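Local coordinates for DNA ligase (Archaeoglobus fulgidus, PDB 3GDE), which probably seals nicks in double-stranded DNA during replication, recombination and repair, using ATP and passing through an adenylated-lysine intermediate, at residues Met229-Ala234 and Arg414-Lys420; Val226-Leu230 and Pro408-Lys413; Ala248-Asp254 and His397-Lys403. One frame throughout, in Å; residues are numbered along the deposited sequence.

Contact 1 (Met229-Ala234 and Arg414-Lys420). With PO4 (phosphate ion), chain B; PO4 (phosphate ion), chain C.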
loop_
_atom_site.group_PDB
_atom_site.type_symbol
_atom_site.label_atom_id
_atom_site.label_comp_id
_atom_site.label_asym_id
_atom_site.label_seq_id
_atom_site.Cartn_x
_atom_site.Cartn_y
_atom_site.Cartn_z
ATOM N N MET A 229 3.806 11.140 8.333
ATOM C CA MET A 229 4.421 10.852 9.632
ATOM C C MET A 229 3.438 10.032 10.458
ATOM O O MET A 229 2.248 10.342 10.499
ATOM C CB MET A 229 4.790 12.148 10.358
ATOM C CG MET A 229 5.490 11.947 11.683
ATOM S SD MET A 229 6.120 13.499 12.302
ATOM C CE MET A 229 7.032 12.941 13.744
ATOM N N LEU A 230 3.931 8.983 11.108
ATOM C CA LEU A 230 3.062 8.067 11.847
ATOM C C LEU A 230 3.305 8.116 13.351
ATOM O O LEU A 230 4.417 8.400 13.787
ATOM C CB LEU A 230 3.257 6.636 11.331
ATOM C CG LEU A 230 3.029 6.362 9.842
ATOM C CD1 LEU A 230 3.354 4.903 9.530
ATOM C CD2 LEU A 230 1.602 6.692 9.434
ATOM N N ALA A 231 2.270 7.813 14.138
ATOM C CA ALA A 231 2.371 7.807 15.597
ATOM C C ALA A 231 2.422 6.398 16.200
ATOM O O ALA A 231 1.838 5.453 15.660
ATOM C CB ALA A 231 1.230 8.591 16.202
ATOM N N GLN A 232 3.132 6.273 17.320
ATOM C CA GLN A 232 3.138 5.046 18.120
ATOM C C GLN A 232 1.951 5.007 19.082
ATOM O O GLN A 232 1.458 6.043 19.503
ATOM C CB GLN A 232 4.430 4.927 18.934
ATOM C CG GLN A 232 5.648 4.522 18.129
ATOM C CD GLN A 232 6.894 4.410 18.996
ATOM O OE1 GLN A 232 6.809 4.254 20.223
ATOM N NE2 GLN A 232 8.065 4.485 18.360
ATOM N N VAL A 233 1.499 3.808 19.428
ATOM C CA VAL A 233 0.467 3.677 20.450
ATOM C C VAL A 233 1.120 3.854 21.829
ATOM O O VAL A 233 2.079 3.171 22.157
ATOM C CB VAL A 233 -0.317 2.329 20.364
ATOM C CG1 VAL A 233 -1.440 2.291 21.406
ATOM C CG2 VAL A 233 -0.889 2.104 18.969
ATOM N N ALA A 234 0.607 4.800 22.609
ATOM C CA ALA A 234 1.075 5.012 23.975
ATOM C C ALA A 234 0.430 4.001 24.905
ATOM O O ALA A 234 -0.718 3.600 24.692
ATOM C CB ALA A 234 0.753 6.433 24.442
ATOM N N ARG A 414 7.594 6.221 12.102
ATOM C CA ARG A 414 6.748 5.919 13.246
ATOM C C ARG A 414 7.580 5.919 14.544
ATOM O O ARG A 414 7.929 4.874 15.082
ATOM C CB ARG A 414 6.039 4.578 13.003
ATOM C CG ARG A 414 5.289 3.967 14.184
ATOM C CD ARG A 414 4.371 2.827 13.726
ATOM N NE ARG A 414 3.003 3.271 13.871
ATOM C CZ ARG A 414 2.059 3.262 12.940
ATOM N NH1 ARG A 414 2.247 2.760 11.721
ATOM N NH2 ARG A 414 0.884 3.736 13.279
ATOM N N GLY A 415 7.920 7.106 15.026
ATOM C CA GLY A 415 8.673 7.239 16.275
ATOM C C GLY A 415 7.816 7.680 17.454
ATOM O O GLY A 415 6.582 7.697 17.375
ATOM N N LYS A 416 8.479 8.051 18.544
ATOM C CA LYS A 416 7.792 8.463 19.762
ATOM C C LYS A 416 7.407 9.952 19.805
ATOM O O LYS A 416 6.843 10.408 20.797
ATOM C CB LYS A 416 8.636 8.095 20.985
ATOM C CG LYS A 416 8.795 6.592 21.184
ATOM C CD LYS A 416 9.367 6.247 22.562
ATOM C CE LYS A 416 9.852 4.790 22.610
ATOM N NZ LYS A 416 10.835 4.563 23.727
ATOM N N ASN A 417 7.697 10.706 18.743
ATOM C CA ASN A 417 7.364 12.137 18.715
ATOM C C ASN A 417 5.858 12.422 18.644
ATOM O O ASN A 417 5.393 13.486 19.058
ATOM C CB ASN A 417 8.095 12.852 17.577
ATOM C CG ASN A 417 9.549 13.183 17.920
ATOM O OD1 ASN A 417 10.344 13.522 17.036
ATOM N ND2 ASN A 417 9.897 13.095 19.199
ATOM N N TRP A 418 5.115 11.470 18.089
ATOM C CA TRP A 418 3.661 11.493 18.100
ATOM C C TRP A 418 3.241 10.204 18.767
ATOM O O TRP A 418 3.795 9.129 18.476
ATOM C CB TRP A 418 3.091 11.508 16.683
ATOM C CG TRP A 418 3.286 12.768 15.870
ATOM C CD1 TRP A 418 4.115 13.826 16.147
ATOM C CD2 TRP A 418 2.663 13.067 14.606
ATOM N NE1 TRP A 418 4.018 14.774 15.151
ATOM C CE2 TRP A 418 3.138 14.333 14.195
ATOM C CE3 TRP A 418 1.734 12.394 13.797
ATOM C CZ2 TRP A 418 2.716 14.944 13.002
ATOM C CZ3 TRP A 418 1.311 13.005 12.616
ATOM C CH2 TRP A 418 1.805 14.267 12.232
ATOM N N LEU A 419 2.268 10.309 19.666
ATOM C CA LEU A 419 1.692 9.128 20.313
ATOM C C LEU A 419 0.167 9.185 20.248
ATOM O O LEU A 419 -0.431 10.236 20.492
ATOM C CB LEU A 419 2.170 9.020 21.765
ATOM C CG LEU A 419 3.679 8.949 22.039
ATOM C CD1 LEU A 419 3.949 9.293 23.493
ATOM C CD2 LEU A 419 4.288 7.585 21.695
ATOM N N LYS A 420 -0.456 8.065 19.893
ATOM C CA LYS A 420 -1.903 7.958 19.994
ATOM C C LYS A 420 -2.290 7.286 21.301
ATOM O O LYS A 420 -1.744 6.248 21.666
ATOM C CB LYS A 420 -2.556 7.250 18.780
ATOM C CG LYS A 420 -1.674 6.295 17.985
ATOM C CD LYS A 420 -2.430 5.632 16.818
ATOM C CE LYS A 420 -1.489 5.419 15.636
ATOM N NZ LYS A 420 -1.925 4.364 14.678
HETATM P P PO4 B . -1.653 4.040 11.238
HETATM O O1 PO4 B . -2.210 5.098 10.306
HETATM O O2 PO4 B . -0.938 4.755 12.354
HETATM O O3 PO4 B . -2.765 3.201 11.826
HETATM O O4 PO4 B . -0.699 3.165 10.474
HETATM P P PO4 C . -5.438 3.667 14.077
HETATM O O1 PO4 C . -6.729 4.438 14.223
HETATM O O2 PO4 C . -4.693 3.548 15.382
HETATM O O3 PO4 C . -5.756 2.295 13.537
HETATM O O4 PO4 C . -4.550 4.409 13.115
HETATM O O HOH W 1 7.389 9.573 14.010
HETATM O O HOH W 2 5.719 9.679 15.747
#
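Met229 lies against the indole of Trp418, and the contact can be read along its side chain. CB is near the far rim of the benzene ring. CG stands anti to the backbone N (chi1 -177°), and the chain stays extended beyond it, so that SD is carried over one face of the indole, 3.6 Å from Trp418 CE2. This is a Met-aromatic contact, with the sulfur offset toward the rim; CE ends over the five-membered ring, 4.0 Å from its centroid and 18° off the normal, a CH-pi approach.

Farther along, the strands run parallel. Gln232 is bonded through both its backbone N and its backbone O: the N donates to Trp418 O, and the O accepts from Lys420 N at 2.8 Å. Ala234 N then donates to Lys420 O. Where the chain turns a corner at Lys416-Trp418 the direct pairing gives way to water: one molecule accepts the N-H of Trp418 and lies 2.7 Å from both Leu230 O and Gly415 O.

Arg414 bends at chi3, bringing NE to Ala231 O (3.1 Å, from above the carbonyl plane), while Leu230 CB covers one guanidinium face. Arg414 NH1 donates to O4 of one phosphate (chain B) at 3.2 Å. Lys420 NZ reaches O2 and O4 of a second phosphate (chain C) at 3.0 and 3.1 Å. Both residues are predicted ATP ligands, and the two anions, though probably from the crystallisation liquor, are consistent with a phosphate-binding pocket.

Strand 399-403 packs through Met401 on Ala231 and Lys420, Phe340 of strand 335-342 touches Trp418, and helix 237-243 lies against Ala234 and Leu419.

Contact 2 (Val226-Leu230 and Pro408-Lys413)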
loop_
_atom_site.group_PDB
_atom_site.type_symbol
_atom_site.label_atom_id
_atom_site.label_comp_id
_atom_site.label_asym_id
_atom_site.label_seq_id
_atom_site.Cartn_x
_atom_site.Cartn_y
_atom_site.Cartn_z
ATOM N N VAL A 226 3.689 12.810 -0.164
ATOM C CA VAL A 226 4.739 12.467 0.766
ATOM C C VAL A 226 4.216 11.485 1.815
ATOM O O VAL A 226 3.051 11.551 2.237
ATOM C CB VAL A 226 5.509 13.727 1.311
ATOM C CG1 VAL A 226 4.970 15.038 0.717
ATOM C CG2 VAL A 226 5.618 13.755 2.848
ATOM N N ARG A 227 5.067 10.532 2.177
ATOM C CA ARG A 227 4.702 9.510 3.141
ATOM C C ARG A 227 4.380 10.183 4.463
ATOM O O ARG A 227 5.171 10.981 4.969
ATOM C CB ARG A 227 5.841 8.518 3.314
ATOM C CG ARG A 227 5.371 7.119 3.538
ATOM C CD ARG A 227 4.816 6.523 2.264
ATOM N NE ARG A 227 5.781 5.655 1.594
ATOM C CZ ARG A 227 6.017 4.396 1.945
ATOM N NH1 ARG A 227 5.373 3.853 2.970
ATOM N NH2 ARG A 227 6.909 3.681 1.283
ATOM N N MET A 228 3.207 9.888 5.005
ATOM C CA MET A 228 2.764 10.558 6.223
ATOM C C MET A 228 3.608 10.180 7.441
ATOM O O MET A 228 4.084 9.046 7.556
ATOM C CB MET A 228 1.288 10.263 6.487
ATOM C CG MET A 228 0.368 10.794 5.411
ATOM S SD MET A 228 -1.175 9.910 5.492
ATOM C CE MET A 228 -2.149 10.806 4.275
ATOM N N MET A 229 3.806 11.140 8.333
ATOM C CA MET A 229 4.421 10.852 9.632
ATOM C C MET A 229 3.438 10.032 10.458
ATOM O O MET A 229 2.248 10.342 10.499
ATOM C CB MET A 229 4.790 12.148 10.358
ATOM C CG MET A 229 5.490 11.947 11.683
ATOM S SD MET A 229 6.120 13.499 12.302
ATOM C CE MET A 229 7.032 12.941 13.744
ATOM N N LEU A 230 3.931 8.983 11.108
ATOM C CA LEU A 230 3.062 8.067 11.847
ATOM C C LEU A 230 3.305 8.116 13.351
ATOM O O LEU A 230 4.417 8.400 13.787
ATOM C CB LEU A 230 3.257 6.636 11.331
ATOM C CG LEU A 230 3.029 6.362 9.842
ATOM C CD1 LEU A 230 3.354 4.903 9.530
ATOM C CD2 LEU A 230 1.602 6.692 9.434
ATOM N N PRO A 408 10.172 18.023 14.433
ATOM C CA PRO A 408 9.947 18.262 13.000
ATOM C C PRO A 408 9.038 17.184 12.418
ATOM O O PRO A 408 8.747 16.199 13.087
ATOM C CB PRO A 408 11.344 18.127 12.402
ATOM C CG PRO A 408 12.005 17.112 13.272
ATOM C CD PRO A 408 11.469 17.353 14.669
ATOM N N TYR A 409 8.599 17.368 11.187
ATOM C CA TYR A 409 7.770 16.379 10.526
ATOM C C TYR A 409 8.668 15.422 9.749
ATOM O O TYR A 409 9.442 15.857 8.876
ATOM C CB TYR A 409 6.756 17.074 9.602
ATOM C CG TYR A 409 5.709 16.149 9.007
ATOM C CD1 TYR A 409 4.425 16.086 9.542
ATOM C CD2 TYR A 409 6.007 15.341 7.910
ATOM C CE1 TYR A 409 3.454 15.244 8.986
ATOM C CE2 TYR A 409 5.058 14.502 7.358
ATOM C CZ TYR A 409 3.780 14.457 7.896
ATOM O OH TYR A 409 2.845 13.611 7.348
ATOM N N ILE A 410 8.571 14.129 10.078
ATOM C CA ILE A 410 9.433 13.105 9.479
ATOM C C ILE A 410 8.641 12.097 8.630
ATOM O O ILE A 410 8.099 11.115 9.159
ATOM C CB ILE A 410 10.281 12.351 10.547
ATOM C CG1 ILE A 410 10.987 13.324 11.511
ATOM C CG2 ILE A 410 11.287 11.410 9.870
ATOM C CD1 ILE A 410 12.217 14.032 10.948
ATOM N N PRO A 411 8.581 12.334 7.306
ATOM C CA PRO A 411 7.820 11.478 6.397
ATOM C C PRO A 411 8.102 9.982 6.564
ATOM O O PRO A 411 9.266 9.552 6.617
ATOM C CB PRO A 411 8.263 11.966 5.012
ATOM C CG PRO A 411 8.561 13.405 5.221
ATOM C CD PRO A 411 9.236 13.440 6.578
ATOM N N GLY A 412 7.026 9.215 6.684
ATOM C CA GLY A 412 7.084 7.759 6.675
ATOM C C GLY A 412 7.560 7.097 7.948
ATOM O O GLY A 412 7.642 5.880 8.007
ATOM N N LYS A 413 7.849 7.899 8.968
ATOM C CA LYS A 413 8.458 7.409 10.195
ATOM C C LYS A 413 7.449 7.295 11.327
ATOM O O LYS A 413 6.584 8.154 11.489
ATOM C CB LYS A 413 9.604 8.336 10.609
ATOM C CG LYS A 413 10.606 7.747 11.592
ATOM C CD LYS A 413 11.556 6.728 10.929
ATOM C CE LYS A 413 12.408 7.347 9.815
ATOM N NZ LYS A 413 13.587 8.082 10.343
#
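Met229 packs over one face of the Tyr409 ring where a type II beta turn, Ile410 to Lys413, lies beside the loop leading into strand 230-233 of the adenylation domain. Met229 CB stands 3.7 Å from the ring centroid and 18° off its normal, which defines a CH-pi contact, and SD follows over the same ring as a more distant Met-aromatic partner. With its CG anti to the backbone N, Tyr409 extends toward the opposing backbone, where its OH accepts the N-H of Met229 at 2.8 Å and 166°. The OH is also hydrogen-bonded to Asp299 OD2, which probably helps to hold the ring.

Beside this pair, Val226 and Pro411 pack at an angle, CG2 of the valine 3.8 Å from CG of the proline ring. Gly412 occupies the positive-phi position of the turn, a conformation favouring glycine, and its CA lies 3.6 Å from Arg227 CG. Its N donates to Met228 O at 3.1 Å, from well above the carbonyl plane, and more weakly to Arg227 O. The turn is closed internally by Lys413 N to Ile410 O, and Leu230 N bonds Lys413 O at 2.8 Å. Arg227 and Pro411 touch helix 187-197 through Met195, among others.

The Met229 sulfur also receives a weak but straight hydrogen bond from Ile410 N, at 3.4 Å and 172°.

Contact 3 (Ala248-Asp254 and His397-Lys403). With PO4 (phosphate ion), chain C.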
loop_
_atom_site.group_PDB
_atom_site.type_symbol
_atom_site.label_atom_id
_atom_site.label_comp_id
_atom_site.label_asym_id
_atom_site.label_seq_id
_atom_site.Cartn_x
_atom_site.Cartn_y
_atom_site.Cartn_z
ATOM N N ALA A 248 1.927 19.037 22.828
ATOM C CA ALA A 248 0.834 19.501 21.983
ATOM C C ALA A 248 -0.183 18.364 21.888
ATOM O O ALA A 248 0.172 17.230 21.545
ATOM C CB ALA A 248 1.347 19.889 20.610
ATOM N N VAL A 249 -1.436 18.657 22.221
ATOM C CA VAL A 249 -2.465 17.628 22.298
ATOM C C VAL A 249 -3.628 17.981 21.393
ATOM O O VAL A 249 -4.125 19.103 21.417
ATOM C CB VAL A 249 -2.983 17.401 23.753
ATOM C CG1 VAL A 249 -3.908 16.185 23.813
ATOM C CG2 VAL A 249 -1.831 17.210 24.734
ATOM N N GLU A 250 -4.046 17.008 20.593
ATOM C CA GLU A 250 -5.180 17.154 19.696
ATOM C C GLU A 250 -6.098 15.953 19.875
ATOM O O GLU A 250 -5.710 14.952 20.456
ATOM C CB GLU A 250 -4.705 17.223 18.241
ATOM C CG GLU A 250 -3.853 18.440 17.908
ATOM C CD GLU A 250 -2.829 18.190 16.800
ATOM O OE1 GLU A 250 -2.904 17.147 16.107
ATOM O OE2 GLU A 250 -1.935 19.052 16.631
ATOM N N TRP A 251 -7.319 16.069 19.376
ATOM C CA TRP A 251 -8.226 14.938 19.291
ATOM C C TRP A 251 -7.672 13.911 18.306
ATOM O O TRP A 251 -7.058 14.279 17.311
ATOM C CB TRP A 251 -9.608 15.411 18.815
ATOM C CG TRP A 251 -10.448 16.086 19.867
ATOM C CD1 TRP A 251 -10.029 16.563 21.083
ATOM C CD2 TRP A 251 -11.850 16.383 19.784
ATOM N NE1 TRP A 251 -11.085 17.121 21.764
ATOM C CE2 TRP A 251 -12.212 17.031 20.987
ATOM C CE3 TRP A 251 -12.834 16.171 18.806
ATOM C CZ2 TRP A 251 -13.519 17.456 21.246
ATOM C CZ3 TRP A 251 -14.126 16.601 19.056
ATOM C CH2 TRP A 251 -14.459 17.236 20.266
ATOM N N LYS A 252 -7.860 12.628 18.606
ATOM C CA LYS A 252 -7.775 11.603 17.582
ATOM C C LYS A 252 -9.162 11.278 17.041
ATOM O O LYS A 252 -9.982 10.673 17.739
ATOM C CB LYS A 252 -7.107 10.328 18.084
ATOM C CG LYS A 252 -6.855 9.378 16.930
ATOM C CD LYS A 252 -6.063 8.178 17.347
ATOM C CE LYS A 252 -5.492 7.478 16.131
ATOM N NZ LYS A 252 -6.558 6.979 15.232
ATOM N N PHE A 253 -9.394 11.668 15.787
ATOM C CA PHE A 253 -10.685 11.502 15.114
ATOM C C PHE A 253 -10.987 10.085 14.612
ATOM O O PHE A 253 -10.101 9.353 14.183
ATOM C CB PHE A 253 -10.801 12.492 13.947
ATOM C CG PHE A 253 -10.671 13.931 14.361
ATOM C CD1 PHE A 253 -11.780 14.640 14.825
ATOM C CD2 PHE A 253 -9.437 14.582 14.286
ATOM C CE1 PHE A 253 -11.660 15.976 15.213
ATOM C CE2 PHE A 253 -9.301 15.917 14.676
ATOM C CZ PHE A 253 -10.412 16.615 15.141
ATOM N N ASP A 254 -12.255 9.707 14.682
ATOM C CA ASP A 254 -12.744 8.535 13.974
ATOM C C ASP A 254 -12.989 8.970 12.531
ATOM O O ASP A 254 -14.066 9.478 12.187
ATOM C CB ASP A 254 -14.029 7.998 14.618
ATOM C CG ASP A 254 -14.559 6.740 13.926
ATOM O OD1 ASP A 254 -14.016 6.347 12.871
ATOM O OD2 ASP A 254 -15.525 6.137 14.438
ATOM N N HIS A 397 -15.456 10.354 19.081
ATOM C CA HIS A 397 -14.126 10.074 18.546
ATOM C C HIS A 397 -13.313 9.174 19.488
ATOM O O HIS A 397 -13.862 8.610 20.424
ATOM C CB HIS A 397 -13.417 11.381 18.174
ATOM C CG HIS A 397 -14.148 12.178 17.136
ATOM N ND1 HIS A 397 -14.189 11.815 15.808
ATOM C CD2 HIS A 397 -14.883 13.311 17.234
ATOM C CE1 HIS A 397 -14.913 12.689 15.132
ATOM N NE2 HIS A 397 -15.348 13.608 15.975
ATOM N N GLU A 398 -12.014 9.027 19.241
ATOM C CA GLU A 398 -11.277 7.858 19.755
ATOM C C GLU A 398 -10.384 8.105 20.964
ATOM O O GLU A 398 -10.090 7.167 21.720
ATOM C CB GLU A 398 -10.443 7.214 18.639
ATOM C CG GLU A 398 -11.250 6.786 17.425
ATOM C CD GLU A 398 -10.426 6.009 16.411
ATOM O OE1 GLU A 398 -11.035 5.412 15.505
ATOM O OE2 GLU A 398 -9.176 5.987 16.517
ATOM N N GLY A 399 -9.957 9.352 21.137
ATOM C CA GLY A 399 -8.989 9.710 22.167
ATOM C C GLY A 399 -8.189 10.933 21.768
ATOM O O GLY A 399 -8.726 11.879 21.174
ATOM N N VAL A 400 -6.898 10.913 22.072
ATOM C CA VAL A 400 -6.043 12.064 21.803
ATOM C C VAL A 400 -4.730 11.717 21.114
ATOM O O VAL A 400 -4.180 10.630 21.304
ATOM C CB VAL A 400 -5.728 12.896 23.086
ATOM C CG1 VAL A 400 -6.958 13.686 23.552
ATOM C CG2 VAL A 400 -5.186 12.012 24.193
ATOM N N MET A 401 -4.249 12.659 20.306
ATOM C CA MET A 401 -2.889 12.612 19.800
ATOM C C MET A 401 -2.054 13.483 20.717
ATOM O O MET A 401 -2.471 14.585 21.081
ATOM C CB MET A 401 -2.811 13.119 18.351
ATOM C CG MET A 401 -3.633 12.313 17.345
ATOM S SD MET A 401 -3.061 10.605 17.194
ATOM C CE MET A 401 -1.418 10.847 16.541
ATOM N N ILE A 402 -0.886 12.981 21.099
ATOM C CA ILE A 402 0.044 13.715 21.954
ATOM C C ILE A 402 1.382 13.869 21.248
ATOM O O ILE A 402 2.071 12.880 20.979
ATOM C CB ILE A 402 0.229 13.018 23.324
ATOM C CG1 ILE A 402 -1.107 13.001 24.087
ATOM C CG2 ILE A 402 1.326 13.727 24.138
ATOM C CD1 ILE A 402 -1.146 12.084 25.271
ATOM N N LYS A 403 1.759 15.114 20.968
ATOM C CA LYS A 403 2.903 15.398 20.097
ATOM C C LYS A 403 3.923 16.346 20.728
ATOM O O LYS A 403 3.551 17.270 21.440
ATOM C CB LYS A 403 2.407 15.982 18.767
ATOM C CG LYS A 403 1.307 15.176 18.084
ATOM C CD LYS A 403 0.753 15.901 16.884
ATOM C CE LYS A 403 -0.098 14.965 16.031
ATOM N NZ LYS A 403 -0.675 15.680 14.864
HETATM P P PO4 C . -5.438 3.667 14.077
HETATM O O1 PO4 C . -6.729 4.438 14.223
HETATM O O2 PO4 C . -4.693 3.548 15.382
HETATM O O3 PO4 C . -5.756 2.295 13.537
HETATM O O4 PO4 C . -4.550 4.409 13.115
#
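The strand carrying Lys252, the predicted nucleotide-accepting lysine at the head of the Lys-Phe-Asp-Gly (KxDG) nucleotidyltransferase motif, pairs here with strand 399-403 in the adenylation domain. The pairing is antiparallel, with the short strand axes at 144°. Glu250 and Met401 form a hydrogen-bonded pair, with Glu250 N to Met401 O at 2.9 Å and Met401 N to Glu250 O at 2.7 Å; Ala248 and Lys403 repeat the pattern, and Val249 faces Ile402 in the non-hydrogen-bonded pair between them.

On the face bearing Glu250 and Lys403, the side chains cross at about a right angle and close a salt bridge: Lys403 NZ meets the syn side of Glu250 OE1 at 2.9 Å. Glu250 is a predicted ATP ligand, so this bridge probably helps to position its carboxylate. Lys252 projects from the same face and slides its CD past Met401 SD. Its chain is extended until the last torsion, where a bend brings NZ to Glu398 OE2 at 3.1 Å, on the syn side but 34° out of the carboxylate plane. The same NZ donates at 2.7 Å to O1 of a phosphate, probably from the crystallisation liquor, so NZ is held by a protein carboxylate and by the bound anion.

Toward the Asp254 end, Phe253 points an edge at the face of His397, a T-shaped pair with planes at 81° and centroids 5.1 Å apart. Asp254 N donates to His397 ND1 in the imidazole plane, which would help to fix the ring's rotation, and Trp251 touches His397 CD2 obliquely to complete an aromatic cluster.

Val249 and Trp251 pack on helix 382-394. Strand 399-403 also pairs with strand 419-422, and strand 247-252 with strand 371-379.

In the fold
All three contacts lie in the adenylation domain, and contacts 1 and 2 share Met229 and Leu230. The centres of these two are about 10 Å apart; Trp418 CH2 lies 3.8 Å from Tyr409 CE1, and Met229 packs against both rings. Contact 3 adjoins contact 1 through neighbouring strands 399-403 and 419-422, with Leu419 O 2.8 Å from Ile402 N. Their common ground is the phosphate site: Lys252 and Lys420 bind the same ion, and Lys420 CD approaches Lys252 CE to 3.6 Å. Contacts 2 and 3, about 17 Å apart between centres, do not touch; contact 1 touches both.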